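Local coordinates for protein transglutaminase elicitor (Phytophthora sojae, PDB 3TW5) that probably cross-links proteins as a transglutaminase (EC 2.3.2.13), and is recognised by plants as an elicitor of innate immunity, at residues A[281-286]-A[296-301]; A[35-40]-A[129-134]; A[138-143]-A[287-292]; A[218-223]-A[233-238]. The protein carries 1 engineered substitution. All blocks are in the same frame, centred on the assembly; numbering follows the deposited sequence.

Contact 1: residues A[281-286]-A[296-301]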
loop_
_atom_site.group_PDB
_atom_site.type_symbol
_atom_site.label_atom_id
_atom_site.label_comp_id
_atom_site.label_asym_id
_atom_site.label_seq_id
_atom_site.Cartn_x
_atom_site.Cartn_y
_atom_site.Cartn_z
ATOM N N TYR A 281 3.753 4.409 -6.220
ATOM C CA TYR A 281 2.970 3.562 -7.125
ATOM C C TYR A 281 3.803 2.513 -7.879
ATOM O O TYR A 281 5.034 2.555 -7.862
ATOM C CB TYR A 281 2.056 4.386 -8.049
ATOM C CG TYR A 281 2.743 5.210 -9.119
ATOM C CD1 TYR A 281 2.862 4.729 -10.424
ATOM C CD2 TYR A 281 3.241 6.483 -8.838
ATOM C CE1 TYR A 281 3.476 5.486 -11.421
ATOM C CE2 TYR A 281 3.857 7.251 -9.827
ATOM C CZ TYR A 281 3.974 6.744 -11.116
ATOM O OH TYR A 281 4.584 7.494 -12.099
ATOM N N GLU A 282 3.109 1.584 -8.535
ATOM C CA GLU A 282 3.718 0.395 -9.141
ATOM C C GLU A 282 4.575 0.678 -10.376
ATOM O O GLU A 282 4.253 1.555 -11.181
ATOM C CB GLU A 282 2.632 -0.630 -9.497
ATOM C CG GLU A 282 1.905 -1.245 -8.293
ATOM C CD GLU A 282 0.769 -0.380 -7.741
ATOM O OE1 GLU A 282 0.525 0.731 -8.264
ATOM O OE2 GLU A 282 0.114 -0.818 -6.771
ATOM N N THR A 283 5.663 -0.082 -10.508
ATOM C CA THR A 283 6.543 -0.034 -11.682
ATOM C C THR A 283 7.407 -1.292 -11.791
ATOM O O THR A 283 7.714 -1.931 -10.786
ATOM C CB THR A 283 7.465 1.220 -11.683
ATOM O OG1 THR A 283 8.253 1.242 -12.883
ATOM C CG2 THR A 283 8.390 1.228 -10.472
ATOM N N TYR A 284 7.803 -1.632 -13.015
ATOM C CA TYR A 284 8.689 -2.771 -13.250
ATOM C C TYR A 284 10.140 -2.338 -13.492
ATOM O O TYR A 284 10.978 -3.139 -13.915
ATOM C CB TYR A 284 8.170 -3.620 -14.410
ATOM C CG TYR A 284 6.855 -4.315 -14.133
ATOM C CD1 TYR A 284 6.821 -5.640 -13.708
ATOM C CD2 TYR A 284 5.641 -3.649 -14.310
ATOM C CE1 TYR A 284 5.612 -6.287 -13.463
ATOM C CE2 TYR A 284 4.428 -4.286 -14.066
ATOM C CZ TYR A 284 4.421 -5.602 -13.644
ATOM O OH TYR A 284 3.222 -6.231 -13.403
ATOM N N THR A 285 10.430 -1.070 -13.209
ATOM C CA THR A 285 11.765 -0.513 -13.414
ATOM C C THR A 285 12.780 -1.140 -12.456
ATOM O O THR A 285 12.639 -1.056 -11.232
ATOM C CB THR A 285 11.762 1.025 -13.267
ATOM O OG1 THR A 285 10.719 1.578 -14.078
ATOM C CG2 THR A 285 13.100 1.617 -13.695
ATOM N N ASP A 286 13.799 -1.770 -13.032
ATOM C CA ASP A 286 14.834 -2.459 -12.263
ATOM C C ASP A 286 15.814 -1.469 -11.624
ATOM O O ASP A 286 15.881 -0.304 -12.025
ATOM C CB ASP A 286 15.577 -3.454 -13.164
ATOM C CG ASP A 286 16.347 -4.509 -12.380
ATOM O OD1 ASP A 286 16.131 -4.643 -11.150
ATOM O OD2 ASP A 286 17.175 -5.211 -13.004
ATOM N N ASP A 296 11.405 9.422 -6.923
ATOM C CA ASP A 296 10.551 10.590 -7.147
ATOM C C ASP A 296 9.632 10.422 -8.357
ATOM O O ASP A 296 8.506 10.917 -8.350
ATOM C CB ASP A 296 11.396 11.860 -7.288
ATOM C CG ASP A 296 12.010 12.305 -5.968
ATOM O OD1 ASP A 296 11.660 13.409 -5.496
ATOM O OD2 ASP A 296 12.834 11.553 -5.396
ATOM N N LYS A 297 10.113 9.713 -9.380
ATOM C CA LYS A 297 9.322 9.416 -10.581
ATOM C C LYS A 297 8.088 8.579 -10.261
ATOM O O LYS A 297 7.084 8.631 -10.981
ATOM C CB LYS A 297 10.169 8.681 -11.626
ATOM C CG LYS A 297 11.293 9.508 -12.238
ATOM C CD LYS A 297 12.192 8.654 -13.129
ATOM C CE LYS A 297 13.482 9.391 -13.478
ATOM N NZ LYS A 297 14.443 8.516 -14.214
ATOM N N PHE A 298 8.174 7.813 -9.176
ATOM C CA PHE A 298 7.122 6.878 -8.797
ATOM C C PHE A 298 6.425 7.285 -7.501
ATOM O O PHE A 298 5.804 6.461 -6.827
ATOM C CB PHE A 298 7.685 5.457 -8.725
ATOM C CG PHE A 298 8.506 5.081 -9.926
ATOM C CD1 PHE A 298 7.899 4.877 -11.164
ATOM C CD2 PHE A 298 9.886 4.953 -9.825
ATOM C CE1 PHE A 298 8.656 4.542 -12.285
ATOM C CE2 PHE A 298 10.651 4.613 -10.938
ATOM C CZ PHE A 298 10.034 4.405 -12.170
ATOM N N THR A 299 6.526 8.571 -7.174
ATOM C CA THR A 299 5.779 9.159 -6.071
ATOM C C THR A 299 4.629 10.001 -6.629
ATOM O O THR A 299 4.840 10.903 -7.443
ATOM C CB THR A 299 6.684 10.024 -5.175
ATOM O OG1 THR A 299 7.861 9.285 -4.825
ATOM C CG2 THR A 299 5.952 10.436 -3.906
ATOM N N THR A 300 3.413 9.684 -6.198
ATOM C CA THR A 300 2.222 10.435 -6.591
ATOM C C THR A 300 1.470 10.891 -5.336
ATOM O O THR A 300 1.933 10.660 -4.219
ATOM C CB THR A 300 1.315 9.613 -7.546
ATOM O OG1 THR A 300 0.172 10.389 -7.924
ATOM C CG2 THR A 300 0.854 8.316 -6.896
ATOM N N GLY A 301 0.326 11.543 -5.511
ATOM C CA GLY A 301 -0.440 12.021 -4.369
ATOM C C GLY A 301 -1.824 12.542 -4.695
ATOM O O GLY A 301 -2.262 12.506 -5.845
#

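Contact 2: residues A[35-40]-A[129-134]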
loop_
_atom_site.group_PDB
_atom_site.type_symbol
_atom_site.label_atom_id
_atom_site.label_comp_id
_atom_site.label_asym_id
_atom_site.label_seq_id
_atom_site.Cartn_x
_atom_site.Cartn_y
_atom_site.Cartn_z
ATOM N N SER A 35 12.412 6.480 1.825
ATOM C CA SER A 35 11.134 6.257 1.165
ATOM C C SER A 35 10.892 4.766 0.952
ATOM O O SER A 35 11.836 4.017 0.687
ATOM C CB SER A 35 11.097 6.984 -0.181
ATOM O OG SER A 35 9.923 6.661 -0.909
ATOM N N PRO A 36 9.627 4.324 1.089
ATOM C CA PRO A 36 9.289 2.970 0.671
ATOM C C PRO A 36 9.586 2.807 -0.818
ATOM O O PRO A 36 9.342 3.733 -1.596
ATOM C CB PRO A 36 7.783 2.890 0.929
ATOM C CG PRO A 36 7.524 3.892 1.983
ATOM C CD PRO A 36 8.480 5.011 1.707
ATOM N N TRP A 37 10.124 1.655 -1.204
ATOM C CA TRP A 37 10.521 1.435 -2.595
ATOM C C TRP A 37 9.360 1.107 -3.525
ATOM O O TRP A 37 8.331 0.587 -3.093
ATOM C CB TRP A 37 11.620 0.374 -2.709
ATOM C CG TRP A 37 11.408 -0.889 -1.913
ATOM C CD1 TRP A 37 11.903 -1.162 -0.671
ATOM C CD2 TRP A 37 10.684 -2.055 -2.321
ATOM N NE1 TRP A 37 11.523 -2.419 -0.274
ATOM C CE2 TRP A 37 10.775 -2.992 -1.266
ATOM C CE3 TRP A 37 9.959 -2.397 -3.470
ATOM C CZ2 TRP A 37 10.167 -4.249 -1.323
ATOM C CZ3 TRP A 37 9.354 -3.650 -3.529
ATOM C CH2 TRP A 37 9.464 -4.561 -2.460
ATOM N N ALA A 38 9.533 1.421 -4.805
ATOM C CA ALA A 38 8.517 1.140 -5.808
ATOM C C ALA A 38 8.664 -0.279 -6.337
ATOM O O ALA A 38 9.775 -0.799 -6.449
ATOM C CB ALA A 38 8.597 2.145 -6.939
ATOM N N GLY A 39 7.530 -0.895 -6.651
ATOM C CA GLY A 39 7.485 -2.255 -7.179
ATOM C C GLY A 39 6.075 -2.576 -7.629
ATOM O O GLY A 39 5.131 -1.903 -7.219
ATOM N N PRO A 40 5.913 -3.605 -8.473
ATOM C CA PRO A 40 4.576 -3.890 -8.978
ATOM C C PRO A 40 3.729 -4.690 -7.996
ATOM O O PRO A 40 4.236 -5.182 -6.985
ATOM C CB PRO A 40 4.847 -4.710 -10.239
ATOM C CG PRO A 40 6.152 -5.354 -10.005
ATOM C CD PRO A 40 6.899 -4.588 -8.945
ATOM N N HIS A 129 -1.275 -5.514 -1.295
ATOM C CA HIS A 129 -1.333 -5.624 0.162
ATOM C C HIS A 129 -0.053 -6.227 0.741
ATOM O O HIS A 129 0.226 -6.078 1.930
ATOM C CB HIS A 129 -2.523 -6.492 0.566
ATOM C CG HIS A 129 -2.466 -7.882 0.013
ATOM N ND1 HIS A 129 -3.075 -8.238 -1.171
ATOM C CD2 HIS A 129 -1.856 -9.000 0.475
ATOM C CE1 HIS A 129 -2.849 -9.518 -1.412
ATOM N NE2 HIS A 129 -2.110 -10.002 -0.429
ATOM N N ALA A 130 0.705 -6.917 -0.108
ATOM C CA ALA A 130 1.943 -7.573 0.295
ATOM C C ALA A 130 3.176 -6.740 -0.050
ATOM O O ALA A 130 4.135 -6.696 0.724
ATOM C CB ALA A 130 2.035 -8.943 -0.339
ATOM N N TRP A 131 3.147 -6.088 -1.213
ATOM C CA TRP A 131 4.236 -5.217 -1.650
ATOM C C TRP A 131 4.404 -4.001 -0.739
ATOM O O TRP A 131 5.528 -3.652 -0.362
ATOM C CB TRP A 131 4.032 -4.774 -3.103
ATOM C CG TRP A 131 4.647 -3.439 -3.417
ATOM C CD1 TRP A 131 5.977 -3.127 -3.421
ATOM C CD2 TRP A 131 3.954 -2.234 -3.759
ATOM N NE1 TRP A 131 6.156 -1.804 -3.740
ATOM C CE2 TRP A 131 4.930 -1.232 -3.956
ATOM C CE3 TRP A 131 2.601 -1.903 -3.923
ATOM C CZ2 TRP A 131 4.598 0.082 -4.309
ATOM C CZ3 TRP A 131 2.271 -0.596 -4.273
ATOM C CH2 TRP A 131 3.267 0.379 -4.464
ATOM N N SER A 132 3.287 -3.363 -0.392
ATOM C CA SER A 132 3.297 -2.137 0.410
ATOM C C SER A 132 4.065 -2.259 1.734
ATOM O O SER A 132 4.964 -1.458 1.992
ATOM C CB SER A 132 1.875 -1.632 0.651
ATOM O OG SER A 132 1.174 -1.495 -0.570
ATOM N N PRO A 133 3.723 -3.259 2.575
ATOM C CA PRO A 133 4.480 -3.414 3.816
ATOM C C PRO A 133 5.933 -3.822 3.579
ATOM O O PRO A 133 6.799 -3.476 4.379
ATOM C CB PRO A 133 3.724 -4.521 4.557
ATOM C CG PRO A 133 2.983 -5.250 3.509
ATOM C CD PRO A 133 2.612 -4.226 2.497
ATOM N N ALA A 134 6.192 -4.543 2.489
ATOM C CA ALA A 134 7.555 -4.914 2.119
ATOM C C ALA A 134 8.345 -3.678 1.700
ATOM O O ALA A 134 9.513 -3.530 2.062
ATOM C CB ALA A 134 7.550 -5.952 1.017
#

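Contact 3: residues A[138-143]-A[287-292]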
loop_
_atom_site.group_PDB
_atom_site.type_symbol
_atom_site.label_atom_id
_atom_site.label_comp_id
_atom_site.label_asym_id
_atom_site.label_seq_id
_atom_site.Cartn_x
_atom_site.Cartn_y
_atom_site.Cartn_z
ATOM N N GLU A 138 11.177 -3.447 4.437
ATOM C CA GLU A 138 12.343 -4.058 3.800
ATOM C C GLU A 138 13.209 -3.032 3.059
ATOM O O GLU A 138 12.704 -2.256 2.245
ATOM C CB GLU A 138 11.894 -5.173 2.852
ATOM C CG GLU A 138 12.735 -6.433 2.920
ATOM C CD GLU A 138 12.457 -7.262 4.163
ATOM O OE1 GLU A 138 11.276 -7.565 4.439
ATOM O OE2 GLU A 138 13.429 -7.621 4.859
ATOM N N THR A 139 14.508 -3.029 3.364
ATOM C CA THR A 139 15.486 -2.203 2.655
ATOM C C THR A 139 15.467 -2.571 1.175
ATOM O O THR A 139 15.466 -3.756 0.833
ATOM C CB THR A 139 16.912 -2.412 3.215
ATOM O OG1 THR A 139 16.913 -2.205 4.631
ATOM C CG2 THR A 139 17.900 -1.448 2.575
ATOM N N GLU A 140 15.445 -1.563 0.303
ATOM C CA GLU A 140 15.354 -1.790 -1.139
ATOM C C GLU A 140 16.569 -2.526 -1.696
ATOM O O GLU A 140 17.702 -2.178 -1.363
ATOM C CB GLU A 140 15.164 -0.471 -1.894
ATOM C CG GLU A 140 14.881 -0.661 -3.384
ATOM C CD GLU A 140 14.884 0.631 -4.168
ATOM O OE1 GLU A 140 14.038 0.769 -5.077
ATOM O OE2 GLU A 140 15.733 1.503 -3.888
ATOM N N PRO A 141 16.331 -3.553 -2.538
ATOM C CA PRO A 141 17.405 -4.166 -3.310
ATOM C C PRO A 141 18.050 -3.118 -4.211
ATOM O O PRO A 141 17.342 -2.394 -4.917
ATOM C CB PRO A 141 16.676 -5.208 -4.164
ATOM C CG PRO A 141 15.437 -5.502 -3.437
ATOM C CD PRO A 141 15.043 -4.239 -2.749
ATOM N N LYS A 142 19.377 -3.024 -4.173
ATOM C CA LYS A 142 20.085 -1.998 -4.935
ATOM C C LYS A 142 20.679 -2.540 -6.237
ATOM O O LYS A 142 20.361 -2.043 -7.323
ATOM C CB LYS A 142 21.166 -1.322 -4.082
ATOM C CG LYS A 142 21.501 0.098 -4.532
ATOM C CD LYS A 142 22.902 0.527 -4.108
ATOM C CE LYS A 142 22.953 1.008 -2.661
ATOM N NZ LYS A 142 24.359 1.267 -2.227
ATOM N N CYS A 143 21.529 -3.557 -6.129
ATOM C CA CYS A 143 22.235 -4.089 -7.293
ATOM C C CYS A 143 22.190 -5.630 -7.341
ATOM O O CYS A 143 21.941 -6.265 -6.313
ATOM C CB CYS A 143 23.672 -3.544 -7.322
ATOM S SG CYS A 143 24.729 -4.138 -5.992
ATOM N N GLY A 287 16.556 -1.938 -10.626
ATOM C CA GLY A 287 17.564 -1.127 -9.952
ATOM C C GLY A 287 17.096 -0.577 -8.621
ATOM O O GLY A 287 15.909 -0.655 -8.284
ATOM N N GLY A 288 18.039 -0.025 -7.861
ATOM C CA GLY A 288 17.738 0.601 -6.578
ATOM C C GLY A 288 17.200 2.004 -6.772
ATOM O O GLY A 288 17.963 2.971 -6.795
ATOM N N LEU A 289 15.880 2.106 -6.901
ATOM C CA LEU A 289 15.204 3.367 -7.210
ATOM C C LEU A 289 15.301 4.424 -6.106
ATOM O O LEU A 289 15.283 5.621 -6.392
ATOM C CB LEU A 289 13.733 3.111 -7.553
ATOM C CG LEU A 289 13.408 2.090 -8.648
ATOM C CD1 LEU A 289 11.934 1.728 -8.606
ATOM C CD2 LEU A 289 13.796 2.589 -10.035
ATOM N N VAL A 290 15.395 3.983 -4.853
ATOM C CA VAL A 290 15.454 4.906 -3.716
ATOM C C VAL A 290 16.828 5.572 -3.593
ATOM O O VAL A 290 16.912 6.800 -3.471
ATOM C CB VAL A 290 15.029 4.223 -2.381
ATOM C CG1 VAL A 290 15.290 5.135 -1.183
ATOM C CG2 VAL A 290 13.563 3.825 -2.433
ATOM N N SER A 291 17.895 4.774 -3.643
ATOM C CA SER A 291 19.261 5.304 -3.550
ATOM C C SER A 291 19.672 6.104 -4.792
ATOM O O SER A 291 20.605 6.906 -4.731
ATOM C CB SER A 291 20.272 4.188 -3.266
ATOM O OG SER A 291 20.372 3.292 -4.361
ATOM N N SER A 292 18.973 5.879 -5.906
ATOM C CA SER A 292 19.168 6.653 -7.137
ATOM C C SER A 292 18.571 8.054 -7.043
ATOM O O SER A 292 19.006 8.971 -7.743
ATOM C CB SER A 292 18.515 5.948 -8.328
ATOM O OG SER A 292 19.101 4.688 -8.578
#

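Contact 4: residues A[218-223]-A[233-238]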
loop_
_atom_site.group_PDB
_atom_site.type_symbol
_atom_site.label_atom_id
_atom_site.label_comp_id
_atom_site.label_asym_id
_atom_site.label_seq_id
_atom_site.Cartn_x
_atom_site.Cartn_y
_atom_site.Cartn_z
ATOM N N SER A 218 7.601 7.433 11.269
ATOM C CA SER A 218 7.059 6.181 10.746
ATOM C C SER A 218 6.117 6.436 9.560
ATOM O O SER A 218 5.910 7.586 9.162
ATOM C CB SER A 218 6.343 5.428 11.872
ATOM O OG SER A 218 5.799 4.200 11.423
ATOM N N THR A 219 5.566 5.365 8.989
ATOM C CA THR A 219 4.585 5.475 7.905
ATOM C C THR A 219 3.560 4.325 7.922
ATOM O O THR A 219 3.624 3.442 8.782
ATOM C CB THR A 219 5.265 5.614 6.516
ATOM O OG1 THR A 219 4.276 5.907 5.521
ATOM C CG2 THR A 219 6.017 4.347 6.134
ATOM N N PHE A 220 2.616 4.351 6.981
ATOM C CA PHE A 220 1.546 3.354 6.913
ATOM C C PHE A 220 1.148 2.997 5.481
ATOM O O PHE A 220 1.732 3.499 4.521
ATOM C CB PHE A 220 0.318 3.816 7.711
ATOM C CG PHE A 220 -0.188 5.183 7.329
ATOM C CD1 PHE A 220 -1.029 5.354 6.234
ATOM C CD2 PHE A 220 0.164 6.301 8.079
ATOM C CE1 PHE A 220 -1.498 6.618 5.884
ATOM C CE2 PHE A 220 -0.306 7.564 7.739
ATOM C CZ PHE A 220 -1.135 7.724 6.639
ATOM N N VAL A 221 0.153 2.120 5.358
ATOM C CA VAL A 221 -0.403 1.709 4.071
ATOM C C VAL A 221 -1.840 2.215 3.976
ATOM O O VAL A 221 -2.605 2.111 4.938
ATOM C CB VAL A 221 -0.382 0.169 3.908
ATOM C CG1 VAL A 221 -0.883 -0.237 2.537
ATOM C CG2 VAL A 221 1.013 -0.383 4.135
ATOM N N ALA A 222 -2.199 2.765 2.816
ATOM C CA ALA A 222 -3.519 3.357 2.610
ATOM C C ALA A 222 -4.220 2.820 1.368
ATOM O O ALA A 222 -3.569 2.477 0.381
ATOM C CB ALA A 222 -3.401 4.869 2.528
ATOM N N ASP A 223 -5.549 2.737 1.435
ATOM C CA ASP A 223 -6.371 2.495 0.254
ATOM C C ASP A 223 -6.750 3.843 -0.322
ATOM O O ASP A 223 -7.490 4.600 0.298
ATOM C CB ASP A 223 -7.630 1.692 0.593
ATOM C CG ASP A 223 -8.519 1.434 -0.630
ATOM O OD1 ASP A 223 -8.075 1.669 -1.778
ATOM O OD2 ASP A 223 -9.671 0.986 -0.441
ATOM N N GLN A 233 -1.168 1.110 -1.126
ATOM C CA GLN A 233 0.039 1.858 -1.470
ATOM C C GLN A 233 0.757 2.254 -0.183
ATOM O O GLN A 233 0.107 2.669 0.778
ATOM C CB GLN A 233 -0.298 3.128 -2.266
ATOM C CG GLN A 233 -1.413 3.004 -3.314
ATOM C CD GLN A 233 -0.995 2.247 -4.560
ATOM O OE1 GLN A 233 0.173 2.251 -4.947
ATOM N NE2 GLN A 233 -1.957 1.594 -5.202
ATOM N N PRO A 234 2.098 2.129 -0.153
ATOM C CA PRO A 234 2.849 2.611 1.003
ATOM C C PRO A 234 3.003 4.131 0.956
ATOM O O PRO A 234 3.360 4.686 -0.085
ATOM C CB PRO A 234 4.205 1.925 0.847
ATOM C CG PRO A 234 4.360 1.726 -0.613
ATOM C CD PRO A 234 2.977 1.523 -1.170
ATOM N N VAL A 235 2.721 4.795 2.074
ATOM C CA VAL A 235 2.777 6.255 2.135
ATOM C C VAL A 235 4.216 6.752 2.304
ATOM O O VAL A 235 4.993 6.184 3.072
ATOM C CB VAL A 235 1.842 6.814 3.247
ATOM C CG1 VAL A 235 2.043 8.310 3.447
ATOM C CG2 VAL A 235 0.391 6.524 2.905
ATOM N N ARG A 236 4.560 7.804 1.564
ATOM C CA ARG A 236 5.869 8.439 1.673
ATOM C C ARG A 236 5.819 9.696 2.539
ATOM O O ARG A 236 6.768 9.984 3.272
ATOM C CB ARG A 236 6.423 8.782 0.290
ATOM C CG ARG A 236 7.872 9.241 0.308
ATOM C CD ARG A 236 8.318 9.708 -1.058
ATOM N NE ARG A 236 9.692 10.205 -1.040
ATOM C CZ ARG A 236 10.365 10.591 -2.122
ATOM N NH1 ARG A 236 9.798 10.544 -3.323
ATOM N NH2 ARG A 236 11.609 11.028 -2.006
ATOM N N GLY A 237 4.720 10.443 2.455
ATOM C CA GLY A 237 4.617 11.698 3.186
ATOM C C GLY A 237 3.247 12.335 3.267
ATOM O O GLY A 237 2.327 11.976 2.532
ATOM N N PHE A 238 3.133 13.300 4.173
ATOM C CA PHE A 238 1.903 14.042 4.410
ATOM C C PHE A 238 2.250 15.509 4.646
ATOM O O PHE A 238 3.068 15.827 5.517
ATOM C CB PHE A 238 1.173 13.451 5.620
ATOM C CG PHE A 238 0.039 14.296 6.135
ATOM C CD1 PHE A 238 -1.203 14.272 5.512
ATOM C CD2 PHE A 238 0.206 15.090 7.264
ATOM C CE1 PHE A 238 -2.260 15.043 5.999
ATOM C CE2 PHE A 238 -0.843 15.864 7.758
ATOM C CZ PHE A 238 -2.078 15.840 7.126
#

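Contact 1: residues A[281-286]-A[296-301]
Tyr281 and Phe298 meet first through the backbone, where Tyr281 N donates almost straight to Phe298 O (3.0 Å, 164° at the hydrogen). The tyrosine side chain then doubles back along the other segment: CB holds CG between the backbone N and the carbonyl carbon (chi1 70°), which turns the ring onto the peptide that accepts the bond. Tyr281 CD2 lies 3.3 Å from Phe298 O and 3.6 Å from the methyl Thr300 CG2. Further out, Tyr281 CE2 rests 3.4 Å from Phe298 CA, while Phe298 CB sits over a face of the ring. At the tip, Tyr281 OH lies 3.0 Å from Lys297 O. A long, flat residue with a polar end suits this path, because it can follow three residues of the chain in turn. The ring of Phe298 packs mainly on Thr283, whose CG2 stands 3.7 Å from the ring centroid and 8° off its normal, a CH-pi contact; the aliphatic CB of Lys297 covers the opposite face. Thr283 OG1 and Thr285 OG1 share a 2.8 Å hydrogen bond that ties the two threonines together beside the ring. The segments flank a short excursion between strands 269-280 and 299-310, which pair antiparallel, with Thr300 bonded to Trp279 through the backbone. Leu289 of helix 289-292 packs against both Thr283 and Phe298.

Contact 2: residues A[35-40]-A[129-134]
The indole of Trp131 receives Gly39 O over one face, 3.3 Å above the plane and near its centre, while Trp37 O lies at the edge, near the ring plane but tilted somewhat out of it. That edge carries a hydrogen bond from Trp131 NE1 to Trp37 O (3.3 Å, bent to 145°), which helps to set the rotation of the ring. The indole of Trp37 approaches Trp131 obliquely, its plane turned 58° from the other, and Trp37 CZ3 touches Trp131 CD1 at 3.4 Å. The first torsion of Trp37, 46°, sets CG between backbone N and carbonyl carbon and carries the ring over to the helix, where Trp37 CZ2 packs 3.9 Å from Ala134 CB. A small alanine lets the indole lie close to the helix backbone. Gly39 suits its place because Trp37 CZ3 and Trp131 NE1 crowd the spot where a CB would stand, and its carbonyl oxygen can come down over the Trp131 face. Trp37 NE1 is satisfied by Glu138 O, just past the helix end. Helix 128-137 is consistent with the central helix of the papain-like fold expected for clan CA. Helix 154-167 borders the contact, through Lys158 against Trp37 and Ser162 against Trp131, and strand 232-246 meets Trp131 with Gln233 and Pro234.

Contact 3: residues A[138-143]-A[287-292]
Glu140 OE2 accepts a hydrogen bond from Val290 N at 2.7 Å, nearly straight (160°) and on the syn lone pair of the carboxylate. The second oxygen, Glu140 OE1, takes a weak, bent bond from Leu289 N at 2.9 Å and also forms a salt bridge with Lys158 of helix 154-167. The carboxylate gets there because the chain is stretched out, with CG opposite the backbone N (chi1 -173°) and the carbons beyond it extended. Glutamate suits the place: it has the length to cross from one loop to the other and two oxygens to share among backbone amides and a lysine. The amides it accepts from belong to the first residues of the weakly bonded helix 289-292, whose positive end would probably help to stabilise the negative charge. Just before that helix the chain makes an inverse gamma turn centred on Gly288, after Gly287 at a positive phi of 101°, where glycine is at ease. Glycine suits position 288 as well, since a CB there would run into Lys142 CG. The other loop comes close: Pro141 O lies 3.4 Å from Gly288 CA in a CA-H...O contact, and Lys142 O is 3.1 Å from Gly288 N. Lys142 is exposed and touches with its aliphatic part, CG lying 3.4 Å from Ser291 OG. At the start of the short helix, Gly288 O is gripped from opposite faces of its plane by Ser292 N (3.2 Å) and Ser292 OG (2.7 Å). Cys143, at the end of the other loop, is disulfide-bonded to Cys365, next to helix 352-364.

Contact 4: residues A[218-223]-A[233-238]
Segments 218-223 and 233-238 pair antiparallel through Val221 with Pro234 and Ala222 with Gln233, although the strand segments 221-223 and 233-238 run 117° apart. This is the beta hairpin of strands 221-223 and 232-246, part of a large antiparallel sheet. Ala222 and Gln233 form the hydrogen-bonded pair: Ala222 N reaches Gln233 O, and Gln233 N reaches Ala222 O, each at 3.1 Å. Val221 and Pro234 are the non-hydrogen-bonded pair, a position where proline's missing N-H costs no bond to the partner strand. Past it, Val235 N donates almost linearly to Phe220 O at 2.9 Å. Val235 is the side chain most covered here, a beta-branched apolar group that fits beside Phe220 and Ala222: Val235 CG2 lies 3.5 Å from Phe220 CE1 and 4.2 Å from Ala222 CB. The Phe220 ring reaches it because chi1 of 54° folds CG back between the backbone N and the carbonyl carbon. Leu333 and Leu335 of strand 333-336 pack on the same phenylalanine. Beyond Val235, Arg236 and Gly237 form a classic beta bulge opposite Ser278. Where regular pairing has stopped, a short hydroxyl side chain takes over: Thr219 OG1 donates to Val235 O at 2.6 Å, from 47° out of the carbonyl plane.

Overall arrangement
Contacts 2 and 4 are buried, contact 3 is partly buried, and contact 1 lies at the surface. Contacts 1 and 4 reach the same sheet, where Arg236 of contact 4 bonds to Thr299 of contact 1. Contact 2 brings helix 128-137 against them, with Trp131 on both Glu282 and Pro234. Contact 3 joins contact 2 through the Trp37 bond to Glu138, and contact 1 through Leu289, but does not touch contact 4. The chemistry follows this layout: contact 4 relies on backbone ladder bonds, contact 2 on large aromatic surfaces, contact 1 on mixed aromatic and threonine packing, and contact 3 on a carboxylate meeting backbone amides.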